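Local atomic coordinates of putative phosphosugar isomerases (Salmonella typhimurium LT2, PDB entry 3FKJ), a protein that probably binds phosphosugars or related carbohydrate derivatives through its SIS fold and may act as an isomerase. Residues Lys59-Cys64 / Leu162-Leu167; Glu65-Ala70 / Gln169-Ala174; Ile40-Phe45 / Lys89-Ile94; Tyr176-Ser181 / Ser305-Glu310. All coordinates share one frame; numbering follows the deposited sequence.

Contact 1. Residues Lys59-Cys64 / Leu162-Leu167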
loop_
_atom_site.group_PDB
_atom_site.type_symbol
_atom_site.label_atom_id
_atom_site.label_comp_id
_atom_site.label_asym_id
_atom_site.label_seq_id
_atom_site.Cartn_x
_atom_site.Cartn_y
_atom_site.Cartn_z
ATOM N N LYS A 59 1.712 -0.157 12.233
ATOM C CA LYS A 59 0.606 0.369 11.432
ATOM C C LYS A 59 -0.605 -0.552 11.566
ATOM O O LYS A 59 -1.712 -0.105 11.925
ATOM C CB LYS A 59 1.021 0.538 9.951
ATOM C CG LYS A 59 -0.071 1.138 9.024
ATOM C CD LYS A 59 -0.221 0.390 7.722
ATOM C CE LYS A 59 -1.128 1.103 6.699
ATOM N NZ LYS A 59 -2.500 1.515 7.153
ATOM N N TYR A 60 -0.388 -1.843 11.334
ATOM C CA TYR A 60 -1.466 -2.833 11.384
ATOM C C TYR A 60 -2.122 -2.911 12.779
ATOM O O TYR A 60 -3.361 -2.950 12.900
ATOM C CB TYR A 60 -0.969 -4.217 10.869
ATOM C CG TYR A 60 -2.036 -5.298 10.881
ATOM C CD1 TYR A 60 -3.086 -5.271 9.970
ATOM C CD2 TYR A 60 -2.027 -6.315 11.821
ATOM C CE1 TYR A 60 -4.089 -6.220 9.983
ATOM C CE2 TYR A 60 -3.069 -7.295 11.848
ATOM C CZ TYR A 60 -4.063 -7.245 10.906
ATOM O OH TYR A 60 -5.075 -8.188 10.902
ATOM N N PHE A 61 -1.303 -2.914 13.827
ATOM C CA PHE A 61 -1.813 -2.929 15.197
ATOM C C PHE A 61 -2.748 -1.747 15.487
ATOM O O PHE A 61 -3.858 -1.906 16.042
ATOM C CB PHE A 61 -0.635 -2.945 16.200
ATOM C CG PHE A 61 -1.048 -2.906 17.649
ATOM C CD1 PHE A 61 -1.430 -4.063 18.307
ATOM C CD2 PHE A 61 -1.020 -1.716 18.361
ATOM C CE1 PHE A 61 -1.802 -4.040 19.652
ATOM C CE2 PHE A 61 -1.378 -1.670 19.724
ATOM C CZ PHE A 61 -1.773 -2.838 20.370
ATOM N N LEU A 62 -2.321 -0.559 15.088
ATOM C CA LEU A 62 -3.112 0.634 15.346
ATOM C C LEU A 62 -4.348 0.638 14.485
ATOM O O LEU A 62 -5.408 0.980 14.960
ATOM C CB LEU A 62 -2.289 1.910 15.138
ATOM C CG LEU A 62 -1.096 2.100 16.093
ATOM C CD1 LEU A 62 -0.213 3.309 15.581
ATOM C CD2 LEU A 62 -1.576 2.345 17.541
ATOM N N ASP A 63 -4.232 0.274 13.220
ATOM C CA ASP A 63 -5.405 0.221 12.352
ATOM C C ASP A 63 -6.461 -0.716 12.930
ATOM O O ASP A 63 -7.640 -0.452 12.816
ATOM C CB ASP A 63 -5.045 -0.257 10.943
ATOM C CG ASP A 63 -4.294 0.778 10.159
ATOM O OD1 ASP A 63 -4.226 1.961 10.565
ATOM O OD2 ASP A 63 -3.784 0.401 9.101
ATOM N N CYS A 64 -6.019 -1.807 13.542
ATOM C CA CYS A 64 -6.924 -2.739 14.187
ATOM C C CYS A 64 -7.468 -2.266 15.527
ATOM O O CYS A 64 -8.624 -2.470 15.811
ATOM C CB CYS A 64 -6.219 -4.061 14.403
ATOM S SG CYS A 64 -5.918 -4.983 12.888
ATOM N N LEU A 162 6.362 0.972 19.831
ATOM C CA LEU A 162 5.899 2.371 19.783
ATOM C C LEU A 162 4.393 2.430 19.588
ATOM O O LEU A 162 3.698 3.169 20.286
ATOM C CB LEU A 162 6.601 3.122 18.648
ATOM C CG LEU A 162 8.070 3.410 18.919
ATOM C CD1 LEU A 162 8.849 3.794 17.604
ATOM C CD2 LEU A 162 8.132 4.469 19.957
ATOM N N ALA A 163 3.876 1.620 18.679
ATOM C CA ALA A 163 2.422 1.465 18.504
ATOM C C ALA A 163 1.696 1.093 19.811
ATOM O O ALA A 163 0.673 1.728 20.150
ATOM C CB ALA A 163 2.092 0.434 17.433
ATOM N N LEU A 164 2.191 0.030 20.476
ATOM C CA LEU A 164 1.652 -0.418 21.761
ATOM C C LEU A 164 1.542 0.748 22.752
ATOM O O LEU A 164 0.502 0.940 23.383
ATOM C CB LEU A 164 2.550 -1.500 22.383
ATOM C CG LEU A 164 2.253 -1.941 23.820
ATOM C CD1 LEU A 164 0.953 -2.732 23.826
ATOM C CD2 LEU A 164 3.460 -2.739 24.423
ATOM N N GLU A 165 2.629 1.504 22.875
ATOM C CA GLU A 165 2.696 2.634 23.803
ATOM C C GLU A 165 1.833 3.820 23.434
ATOM O O GLU A 165 1.211 4.424 24.310
ATOM C CB GLU A 165 4.153 3.068 24.006
ATOM C CG GLU A 165 4.968 2.042 24.772
ATOM C CD GLU A 165 4.465 1.827 26.199
ATOM O OE1 GLU A 165 3.902 2.763 26.829
ATOM O OE2 GLU A 165 4.653 0.706 26.697
ATOM N N ILE A 166 1.736 4.123 22.141
ATOM C CA ILE A 166 0.824 5.177 21.688
ATOM C C ILE A 166 -0.613 4.834 22.069
ATOM O O ILE A 166 -1.319 5.665 22.588
ATOM C CB ILE A 166 0.976 5.507 20.197
ATOM C CG1 ILE A 166 2.365 6.123 19.942
ATOM C CG2 ILE A 166 -0.158 6.473 19.746
ATOM C CD1 ILE A 166 2.814 6.087 18.471
ATOM N N LEU A 167 -1.015 3.590 21.842
ATOM C CA LEU A 167 -2.351 3.157 22.100
ATOM C C LEU A 167 -2.592 3.111 23.572
ATOM O O LEU A 167 -3.592 3.632 24.046
ATOM C CB LEU A 167 -2.620 1.754 21.490
ATOM C CG LEU A 167 -4.005 1.119 21.777
ATOM C CD1 LEU A 167 -5.144 1.788 21.055
ATOM C CD2 LEU A 167 -3.983 -0.400 21.509
#

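Contact 2. Residues Glu65-Ala70 / Gln169-Ala174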
loop_
_atom_site.group_PDB
_atom_site.type_symbol
_atom_site.label_atom_id
_atom_site.label_comp_id
_atom_site.label_asym_id
_atom_site.label_seq_id
_atom_site.Cartn_x
_atom_site.Cartn_y
_atom_site.Cartn_z
ATOM N N GLU A 65 -6.614 -1.667 16.349
ATOM C CA GLU A 65 -6.876 -1.487 17.772
ATOM C C GLU A 65 -7.206 -0.053 18.219
ATOM O O GLU A 65 -8.002 0.101 19.121
ATOM C CB GLU A 65 -5.688 -1.987 18.583
ATOM C CG GLU A 65 -5.413 -3.484 18.506
ATOM C CD GLU A 65 -6.516 -4.350 19.115
ATOM O OE1 GLU A 65 -7.275 -3.948 20.040
ATOM O OE2 GLU A 65 -6.619 -5.465 18.652
ATOM N N ALA A 66 -6.622 0.971 17.588
ATOM C CA ALA A 66 -6.868 2.387 17.922
ATOM C C ALA A 66 -8.154 2.931 17.305
ATOM O O ALA A 66 -8.301 2.900 16.101
ATOM C CB ALA A 66 -5.695 3.256 17.453
ATOM N N SER A 67 -9.050 3.472 18.143
ATOM C CA SER A 67 -10.303 4.097 17.721
ATOM C C SER A 67 -10.250 5.599 17.482
ATOM O O SER A 67 -11.092 6.147 16.753
ATOM C CB SER A 67 -11.410 3.820 18.762
ATOM O OG SER A 67 -11.591 2.430 18.886
ATOM N N LYS A 68 -9.293 6.285 18.101
ATOM C CA LYS A 68 -9.237 7.746 17.981
ATOM C C LYS A 68 -8.180 8.219 16.995
ATOM O O LYS A 68 -8.304 9.265 16.385
ATOM C CB LYS A 68 -8.954 8.380 19.329
ATOM C CG LYS A 68 -9.993 8.116 20.416
ATOM C CD LYS A 68 -9.499 8.773 21.725
ATOM C CE LYS A 68 -10.346 8.462 22.922
ATOM N NZ LYS A 68 -9.976 9.386 24.029
ATOM N N LEU A 69 -7.143 7.432 16.839
ATOM C CA LEU A 69 -5.990 7.825 16.056
ATOM C C LEU A 69 -6.202 7.760 14.564
ATOM O O LEU A 69 -6.805 6.815 14.051
ATOM C CB LEU A 69 -4.868 6.866 16.408
ATOM C CG LEU A 69 -3.456 7.339 16.506
ATOM C CD1 LEU A 69 -3.394 8.300 17.672
ATOM C CD2 LEU A 69 -2.575 6.111 16.730
ATOM N N ALA A 70 -5.682 8.759 13.862
ATOM C CA ALA A 70 -5.538 8.702 12.417
ATOM C C ALA A 70 -4.080 8.283 12.168
ATOM O O ALA A 70 -3.160 8.897 12.720
ATOM C CB ALA A 70 -5.844 10.044 11.801
ATOM N N GLN A 169 -1.117 4.605 26.083
ATOM C CA GLN A 169 -1.030 5.858 26.852
ATOM C C GLN A 169 -2.053 6.912 26.384
ATOM O O GLN A 169 -2.151 7.975 26.974
ATOM C CB GLN A 169 0.396 6.429 26.784
ATOM C CG GLN A 169 1.442 5.594 27.531
ATOM C CD GLN A 169 2.822 6.207 27.506
ATOM O OE1 GLN A 169 2.985 7.405 27.728
ATOM N NE2 GLN A 169 3.827 5.389 27.242
ATOM N N THR A 170 -2.782 6.614 25.299
ATOM C CA THR A 170 -3.849 7.494 24.816
ATOM C C THR A 170 -5.257 6.895 24.963
ATOM O O THR A 170 -6.201 7.604 25.255
ATOM C CB THR A 170 -3.617 7.912 23.331
ATOM O OG1 THR A 170 -3.675 6.766 22.466
ATOM C CG2 THR A 170 -2.270 8.602 23.169
ATOM N N GLU A 171 -5.416 5.607 24.736
ATOM C CA GLU A 171 -6.739 4.992 24.800
ATOM C C GLU A 171 -6.833 3.879 25.835
ATOM O O GLU A 171 -7.916 3.422 26.169
ATOM C CB GLU A 171 -7.125 4.434 23.420
ATOM C CG GLU A 171 -7.216 5.472 22.340
ATOM C CD GLU A 171 -7.605 4.921 20.957
ATOM O OE1 GLU A 171 -7.189 5.545 19.945
ATOM O OE2 GLU A 171 -8.357 3.919 20.863
ATOM N N GLY A 172 -5.698 3.427 26.315
ATOM C CA GLY A 172 -5.617 2.211 27.106
ATOM C C GLY A 172 -5.648 0.978 26.213
ATOM O O GLY A 172 -6.153 1.007 25.099
ATOM N N TYR A 173 -5.098 -0.117 26.720
ATOM C CA TYR A 173 -5.095 -1.354 25.989
ATOM C C TYR A 173 -5.123 -2.485 26.966
ATOM O O TYR A 173 -4.156 -2.691 27.689
ATOM C CB TYR A 173 -3.842 -1.452 25.114
ATOM C CG TYR A 173 -3.764 -2.719 24.311
ATOM C CD1 TYR A 173 -4.851 -3.131 23.503
ATOM C CD2 TYR A 173 -2.615 -3.493 24.316
ATOM C CE1 TYR A 173 -4.779 -4.303 22.726
ATOM C CE2 TYR A 173 -2.524 -4.663 23.545
ATOM C CZ TYR A 173 -3.614 -5.057 22.743
ATOM O OH TYR A 173 -3.539 -6.197 21.990
ATOM N N ALA A 174 -6.240 -3.208 26.971
ATOM C CA ALA A 174 -6.485 -4.293 27.939
ATOM C C ALA A 174 -5.458 -5.387 27.850
ATOM O O ALA A 174 -5.119 -5.957 28.857
ATOM C CB ALA A 174 -7.881 -4.889 27.753
HETATM O O HOH W 1 -5.621 -7.019 21.115
HETATM O O HOH W 2 -7.007 10.052 24.754
#

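Contact 3. Residues Ile40-Phe45 / Lys89-Ile94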
loop_
_atom_site.group_PDB
_atom_site.type_symbol
_atom_site.label_atom_id
_atom_site.label_comp_id
_atom_site.label_asym_id
_atom_site.label_seq_id
_atom_site.Cartn_x
_atom_site.Cartn_y
_atom_site.Cartn_z
ATOM N N ILE A 40 -1.453 13.290 21.071
ATOM C CA ILE A 40 -1.157 12.433 19.941
ATOM C C ILE A 40 -2.451 12.109 19.257
ATOM O O ILE A 40 -3.118 11.132 19.593
ATOM C CB ILE A 40 -0.368 11.138 20.291
ATOM C CG1 ILE A 40 0.952 11.468 21.011
ATOM C CG2 ILE A 40 -0.052 10.348 18.980
ATOM C CD1 ILE A 40 1.737 10.245 21.509
ATOM N N GLU A 41 -2.793 12.916 18.253
ATOM C CA GLU A 41 -4.037 12.739 17.496
ATOM C C GLU A 41 -3.838 11.983 16.186
ATOM O O GLU A 41 -4.771 11.354 15.678
ATOM C CB GLU A 41 -4.667 14.102 17.215
ATOM C CG GLU A 41 -5.268 14.745 18.445
ATOM C CD GLU A 41 -5.527 16.223 18.259
ATOM O OE1 GLU A 41 -5.878 16.658 17.148
ATOM O OE2 GLU A 41 -5.336 16.962 19.224
ATOM N N ARG A 42 -2.629 12.092 15.626
ATOM C CA ARG A 42 -2.267 11.473 14.355
ATOM C C ARG A 42 -0.842 10.978 14.455
ATOM O O ARG A 42 0.003 11.626 15.077
ATOM C CB ARG A 42 -2.368 12.465 13.209
ATOM C CG ARG A 42 -3.676 13.202 13.133
ATOM C CD ARG A 42 -3.759 13.982 11.845
ATOM N NE ARG A 42 -3.952 13.100 10.682
ATOM C CZ ARG A 42 -5.115 12.893 10.041
ATOM N NH1 ARG A 42 -6.229 13.507 10.427
ATOM N NH2 ARG A 42 -5.149 12.070 8.994
ATOM N N VAL A 43 -0.597 9.811 13.861
ATOM C CA VAL A 43 0.740 9.267 13.656
ATOM C C VAL A 43 0.967 9.104 12.148
ATOM O O VAL A 43 0.033 8.721 11.407
ATOM C CB VAL A 43 0.882 7.874 14.358
ATOM C CG1 VAL A 43 2.293 7.343 14.236
ATOM C CG2 VAL A 43 0.500 8.005 15.807
ATOM N N TRP A 44 2.186 9.435 11.703
ATOM C CA TRP A 44 2.699 8.980 10.423
ATOM C C TRP A 44 3.922 8.136 10.618
ATOM O O TRP A 44 4.851 8.501 11.357
ATOM C CB TRP A 44 3.068 10.136 9.492
ATOM C CG TRP A 44 1.917 10.765 8.810
ATOM C CD1 TRP A 44 1.405 10.428 7.581
ATOM C CD2 TRP A 44 1.116 11.809 9.305
ATOM N NE1 TRP A 44 0.334 11.207 7.292
ATOM C CE2 TRP A 44 0.150 12.097 8.312
ATOM C CE3 TRP A 44 1.103 12.537 10.504
ATOM C CZ2 TRP A 44 -0.827 13.099 8.471
ATOM C CZ3 TRP A 44 0.158 13.562 10.647
ATOM C CH2 TRP A 44 -0.808 13.810 9.641
ATOM N N PHE A 45 3.902 6.999 9.953
ATOM C CA PHE A 45 5.087 6.206 9.671
ATOM C C PHE A 45 5.680 6.606 8.322
ATOM O O PHE A 45 5.021 6.503 7.289
ATOM C CB PHE A 45 4.718 4.750 9.654
ATOM C CG PHE A 45 4.223 4.266 10.962
ATOM C CD1 PHE A 45 5.110 4.083 12.018
ATOM C CD2 PHE A 45 2.868 4.011 11.153
ATOM C CE1 PHE A 45 4.653 3.621 13.244
ATOM C CE2 PHE A 45 2.390 3.564 12.376
ATOM C CZ PHE A 45 3.299 3.363 13.429
ATOM N N LYS A 89 0.811 20.228 15.124
ATOM C CA LYS A 89 1.224 20.272 16.527
ATOM C C LYS A 89 0.998 19.000 17.287
ATOM O O LYS A 89 1.831 18.631 18.105
ATOM C CB LYS A 89 0.437 21.343 17.264
ATOM C CG LYS A 89 1.099 22.701 17.376
ATOM C CD LYS A 89 0.082 23.753 17.889
ATOM C CE LYS A 89 -0.908 23.184 18.940
ATOM N NZ LYS A 89 -1.613 24.250 19.728
ATOM N N ASN A 90 -0.148 18.363 17.028
ATOM C CA ASN A 90 -0.576 17.129 17.710
ATOM C C ASN A 90 -0.402 15.848 16.877
ATOM O O ASN A 90 -1.092 14.842 17.080
ATOM C CB ASN A 90 -2.021 17.302 18.170
ATOM C CG ASN A 90 -2.167 18.431 19.188
ATOM O OD1 ASN A 90 -1.433 18.501 20.185
ATOM N ND2 ASN A 90 -3.097 19.331 18.922
ATOM N N SER A 91 0.541 15.906 15.940
ATOM C CA SER A 91 0.983 14.757 15.159
ATOM C C SER A 91 2.315 14.246 15.689
ATOM O O SER A 91 3.098 14.998 16.246
ATOM C CB SER A 91 1.183 15.126 13.679
ATOM O OG SER A 91 0.025 15.696 13.089
ATOM N N VAL A 92 2.539 12.955 15.502
ATOM C CA VAL A 92 3.820 12.299 15.724
ATOM C C VAL A 92 4.234 11.650 14.406
ATOM O O VAL A 92 3.436 10.978 13.726
ATOM C CB VAL A 92 3.745 11.250 16.857
ATOM C CG1 VAL A 92 5.049 10.463 16.943
ATOM C CG2 VAL A 92 3.381 11.951 18.212
ATOM N N VAL A 93 5.458 11.925 13.998
ATOM C CA VAL A 93 5.996 11.368 12.754
ATOM C C VAL A 93 7.171 10.479 13.140
ATOM O O VAL A 93 8.111 10.912 13.814
ATOM C CB VAL A 93 6.392 12.458 11.720
ATOM C CG1 VAL A 93 6.952 11.798 10.423
ATOM C CG2 VAL A 93 5.190 13.376 11.420
ATOM N N ILE A 94 7.072 9.213 12.757
ATOM C CA ILE A 94 8.054 8.225 13.132
ATOM C C ILE A 94 8.772 7.810 11.869
ATOM O O ILE A 94 8.157 7.292 10.932
ATOM C CB ILE A 94 7.424 7.007 13.845
ATOM C CG1 ILE A 94 6.524 7.483 14.979
ATOM C CG2 ILE A 94 8.529 6.002 14.309
ATOM C CD1 ILE A 94 5.714 6.370 15.660
#

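Contact 4. Residues Tyr176-Ser181 / Ser305-Glu310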
loop_
_atom_site.group_PDB
_atom_site.type_symbol
_atom_site.label_atom_id
_atom_site.label_comp_id
_atom_site.label_asym_id
_atom_site.label_seq_id
_atom_site.Cartn_x
_atom_site.Cartn_y
_atom_site.Cartn_z
ATOM N N TYR A 176 -2.232 -5.049 27.113
ATOM C CA TYR A 176 -0.846 -4.537 27.255
ATOM C C TYR A 176 0.139 -5.540 27.848
ATOM O O TYR A 176 1.228 -5.792 27.290
ATOM C CB TYR A 176 -0.858 -3.274 28.114
ATOM C CG TYR A 176 0.460 -2.553 28.277
ATOM C CD1 TYR A 176 0.842 -1.569 27.388
ATOM C CD2 TYR A 176 1.315 -2.838 29.348
ATOM C CE1 TYR A 176 2.043 -0.886 27.548
ATOM C CE2 TYR A 176 2.520 -2.144 29.513
ATOM C CZ TYR A 176 2.851 -1.162 28.605
ATOM O OH TYR A 176 4.017 -0.491 28.714
ATOM N N ASP A 177 -0.236 -6.092 28.997
ATOM C CA ASP A 177 0.615 -7.024 29.698
ATOM C C ASP A 177 0.810 -8.272 28.845
ATOM O O ASP A 177 1.907 -8.822 28.791
ATOM C CB ASP A 177 0.006 -7.401 31.070
ATOM C CG ASP A 177 0.130 -6.288 32.123
ATOM O OD1 ASP A 177 0.884 -5.309 31.941
ATOM O OD2 ASP A 177 -0.543 -6.413 33.165
ATOM N N GLU A 178 -0.254 -8.716 28.176
ATOM C CA GLU A 178 -0.177 -9.908 27.318
ATOM C C GLU A 178 0.816 -9.735 26.165
ATOM O O GLU A 178 1.536 -10.666 25.811
ATOM C CB GLU A 178 -1.553 -10.287 26.753
ATOM C CG GLU A 178 -2.107 -11.588 27.272
ATOM C CD GLU A 178 -1.213 -12.800 26.966
ATOM O OE1 GLU A 178 -0.621 -13.344 27.921
ATOM O OE2 GLU A 178 -1.109 -13.203 25.781
ATOM N N LEU A 179 0.853 -8.541 25.587
ATOM C CA LEU A 179 1.701 -8.289 24.427
ATOM C C LEU A 179 3.156 -8.102 24.884
ATOM O O LEU A 179 4.077 -8.557 24.219
ATOM C CB LEU A 179 1.172 -7.100 23.615
ATOM C CG LEU A 179 1.645 -6.913 22.154
ATOM C CD1 LEU A 179 0.602 -6.200 21.365
ATOM C CD2 LEU A 179 2.952 -6.165 22.081
ATOM N N VAL A 180 3.343 -7.471 26.043
ATOM C CA VAL A 180 4.660 -7.268 26.625
ATOM C C VAL A 180 5.314 -8.592 26.974
ATOM O O VAL A 180 6.525 -8.754 26.795
ATOM C CB VAL A 180 4.595 -6.366 27.880
ATOM C CG1 VAL A 180 5.869 -6.495 28.711
ATOM C CG2 VAL A 180 4.335 -4.897 27.486
ATOM N N SER A 181 4.524 -9.540 27.466
ATOM C CA SER A 181 5.082 -10.843 27.836
ATOM C C SER A 181 5.172 -11.717 26.581
ATOM O O SER A 181 6.067 -12.537 26.495
ATOM C CB SER A 181 4.309 -11.501 29.006
ATOM O OG SER A 181 3.212 -12.258 28.558
ATOM N N SER A 305 1.386 -16.189 22.219
ATOM C CA SER A 305 0.144 -15.771 22.843
ATOM C C SER A 305 -0.977 -16.340 22.008
ATOM O O SER A 305 -0.974 -16.209 20.760
ATOM C CB SER A 305 0.023 -14.234 22.855
ATOM O OG SER A 305 -1.266 -13.805 23.249
ATOM N N THR A 306 -1.951 -16.933 22.687
ATOM C CA THR A 306 -3.179 -17.352 22.039
ATOM C C THR A 306 -4.116 -16.146 21.839
ATOM O O THR A 306 -5.107 -16.262 21.129
ATOM C CB THR A 306 -3.871 -18.448 22.865
ATOM O OG1 THR A 306 -4.112 -17.959 24.192
ATOM C CG2 THR A 306 -2.988 -19.718 22.921
ATOM N N ASP A 307 -3.783 -15.001 22.453
ATOM C CA ASP A 307 -4.618 -13.786 22.413
ATOM C C ASP A 307 -4.220 -12.829 21.294
ATOM O O ASP A 307 -5.061 -12.429 20.493
ATOM C CB ASP A 307 -4.519 -12.991 23.737
ATOM C CG ASP A 307 -5.136 -13.721 24.939
ATOM O OD1 ASP A 307 -5.373 -14.947 24.857
ATOM O OD2 ASP A 307 -5.366 -13.057 25.983
ATOM N N VAL A 308 -2.952 -12.422 21.289
ATOM C CA VAL A 308 -2.483 -11.266 20.489
ATOM C C VAL A 308 -1.295 -11.593 19.587
ATOM O O VAL A 308 -0.658 -10.688 19.040
ATOM C CB VAL A 308 -2.110 -10.061 21.409
ATOM C CG1 VAL A 308 -3.310 -9.733 22.336
ATOM C CG2 VAL A 308 -0.829 -10.331 22.220
ATOM N N GLY A 309 -1.026 -12.884 19.423
ATOM C CA GLY A 309 0.079 -13.355 18.602
ATOM C C GLY A 309 -0.068 -13.059 17.112
ATOM O O GLY A 309 0.891 -13.133 16.387
ATOM N N GLU A 310 -1.275 -12.747 16.664
ATOM C CA GLU A 310 -1.511 -12.320 15.286
ATOM C C GLU A 310 -0.641 -11.118 14.982
ATOM O O GLU A 310 -0.084 -11.035 13.902
ATOM C CB GLU A 310 -2.984 -11.986 15.070
ATOM C CG GLU A 310 -3.317 -11.323 13.735
ATOM C CD GLU A 310 -4.743 -10.844 13.668
ATOM O OE1 GLU A 310 -5.637 -11.570 14.148
ATOM O OE2 GLU A 310 -4.972 -9.747 13.131
#

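Contact 1. Residues Lys59-Cys64 / Leu162-Leu167
Phe61 and Leu62 of the helix 56-65 face Ala163, Leu164 and Leu167 of the helix 155-170, and the two segments run nearly parallel, their axes 27° apart and 9.2 Å at closest approach. This is helix-on-helix packing within the alpha/beta layering of a SIS domain. The contact is apolar and fully buried. Its closest pair of CA atoms is Leu62 and Ala163, where the small methyl is consistent with the close approach: Ala163 CB sits 3.8 Å from Leu62 CG and 3.9 Å from Phe61 CD2, packed against both side chains.

Phe61 projects toward the other helix with CG anti to the backbone N (chi1 178°), which carries the ring past Ala163, so that CE2 lies 3.9 Å from Leu164 CA and meets Leu167, one turn on. The ring and the Leu167 side chain cross at about a right angle. Tyr173 and Tyr311 add edge-to-face partners to the same ring, while Leu62 also leans on Val71 of the strand 70-75. Leu62 CD2 passes alongside Leu167 and comes within 3.5 Å of Ala163 O. The tightest touch joins Phe61 CE2 to the methyl Leu167 CD2, at 3.4 Å.

Contact 2. Residues Glu65-Ala70 / Gln169-Ala174
The ring of Tyr173 meets Glu65 at its edge: Glu65 OE1 lies near the ring plane, 3.7 Å from Tyr173 CE1, with carboxylate and ring planes 62° apart. A water also lies in the ring plane, at the Tyr173 edge, and donates a weak hydrogen bond to Glu65 OE2. Neither contact is the main polar tie of Glu65, whose OE2 is hydrogen-bonded to Tyr311 and whose OE1 forms a salt bridge with Lys85 of the second subunit.

The second flat group, the carboxylate of Glu171, grips two successive backbone amides of the loop that follows the helix 56-65. Ser67 N donates to the syn lone pair of Glu171 OE2 at 2.8 Å, with an N-H...O angle of 163°. Lys68 N reaches Glu171 OE1 at 2.9 Å, but from above, about 45° out of the carboxylate plane. The Glu171 chain, extended beyond CG, delivers both oxygens to the turn. The aliphatic part of Lys68 slides past it in the opposite direction; Lys68 CB lies 3.4 Å from Glu171 OE1. Farther out, a second water accepts from Lys68 NZ and donates to Thr170 O at 2.6 Å.

A side-chain carboxylate thus ties together two chain turns: one leads from the helix 56-65 into the strand 70-75, outermost of the sheet within this chain, the other from the helix 155-170 toward the helix 176-184. Between them, Ala66 and Tyr173 both rest on Leu167, and Leu69 packs on Val43 of the strand 42-47.

Contact 3. Residues Ile40-Phe45 / Lys89-Ile94
Asn90 meets the other segment just before the strands pair: its O accepts from Glu41 N at 2.8 Å, and weakly from Arg42 N. Its side chain crosses that of Glu41, with the amide and carboxylate planes 33° apart; their polar ends turn mainly to Asn39. Ser91 begins the parallel ladder opposite Arg42. Its OG, bonded to Gly88 N, lies at the edge of the Trp44 ring, near its plane and 3.2 Å from CZ3.

Val92 bonds in both directions, its N to Arg42 O and its O to Trp44 N, the latter at 2.8 Å. On the side shared by Val43 and Phe45, Val92 CG2 meets Ile40 CG1 at 3.7 Å. Val93 returns to the Trp44 side, where its CG2 approaches the indole obliquely. Ile94 N donates to Trp44 O at 2.7 Å, almost straight at 174°. With CG1 beside the backbone N (chi1 -51°), Ile94 brings CD1 to 3.8 Å from both Val43 CG1 and Phe45 CE1.

The ladder joins two inner strands, 42-47 and 91-97, of the five-stranded SIS sheet, a flavodoxin-type alpha/beta layout. Regular backbone bonds fix the register. Val43, Val92 and Ile94 give an apolar surface for the helices 22-35 and 155-170, whereas the opposite face keeps polar groups: Ser91, and Arg42, which reaches Leu69 O of the second subunit.

Contact 4. Residues Tyr176-Ser181 / Ser305-Glu310
Ser305 OG takes part in three hydrogen bonds at once: it donates to Glu178 OE2 at 2.6 Å and accepts from the backbone N of both Asp307 and Val308. The Glu178 oxygen is met nearly along its C-O axis, and the bond from Val308 N is the straighter of the two accepted ones, at 168°. A first torsion of 170° sets the Ser305 hydroxyl beside its own carbonyl carbon, where it can reach the amides ahead.

The Glu178 chain bends at chi2 to bring its carboxylate to the loop. Asp307 comes in across it at about a right angle, leaving Glu178 OE2 and Asp307 OD2 4.3 Å apart; this proximity of like charges may raise the proton affinity of both groups, an effect that the serine hydroxyl would partly offset for Glu178.

One helical position on, the contact turns apolar. Val308 CG2 lies 3.9 Å from Leu179 CA and 4.0 Å from Leu179 CB, and Val308 also rests on Tyr173. The contact therefore fastens the start of the helix 176-184 to the loop between the strand 290-295 and the helix 313-331. Within that loop, the serine accepting from amides two and three residues ahead forms an ST turn and an ST motif.

Contacts 1 and 2 are the most intimate pair, with centres about 8 Å apart: Leu167 CD2 lies 3.5 Å from Tyr173 CD1, so the helix pair of contact 1 continues into the turns of contact 2. Contact 3 lies beneath them in the sheet; Ile166 packs on Ile40 and Val43, and Ala70 O is 3.0 Å from Val43 N, joining the strand 70-75 to its neighbour. Contact 4 stands on the other side of contact 1, linked by Tyr60 OH to Glu310 OE2 at 2.7 Å and by Phe61 against Leu179. Contacts 3 and 4 do not touch, their centres about 25 Å apart. Contacts 1, 2 and 3 also reach the second subunit, whereas contact 4 does not.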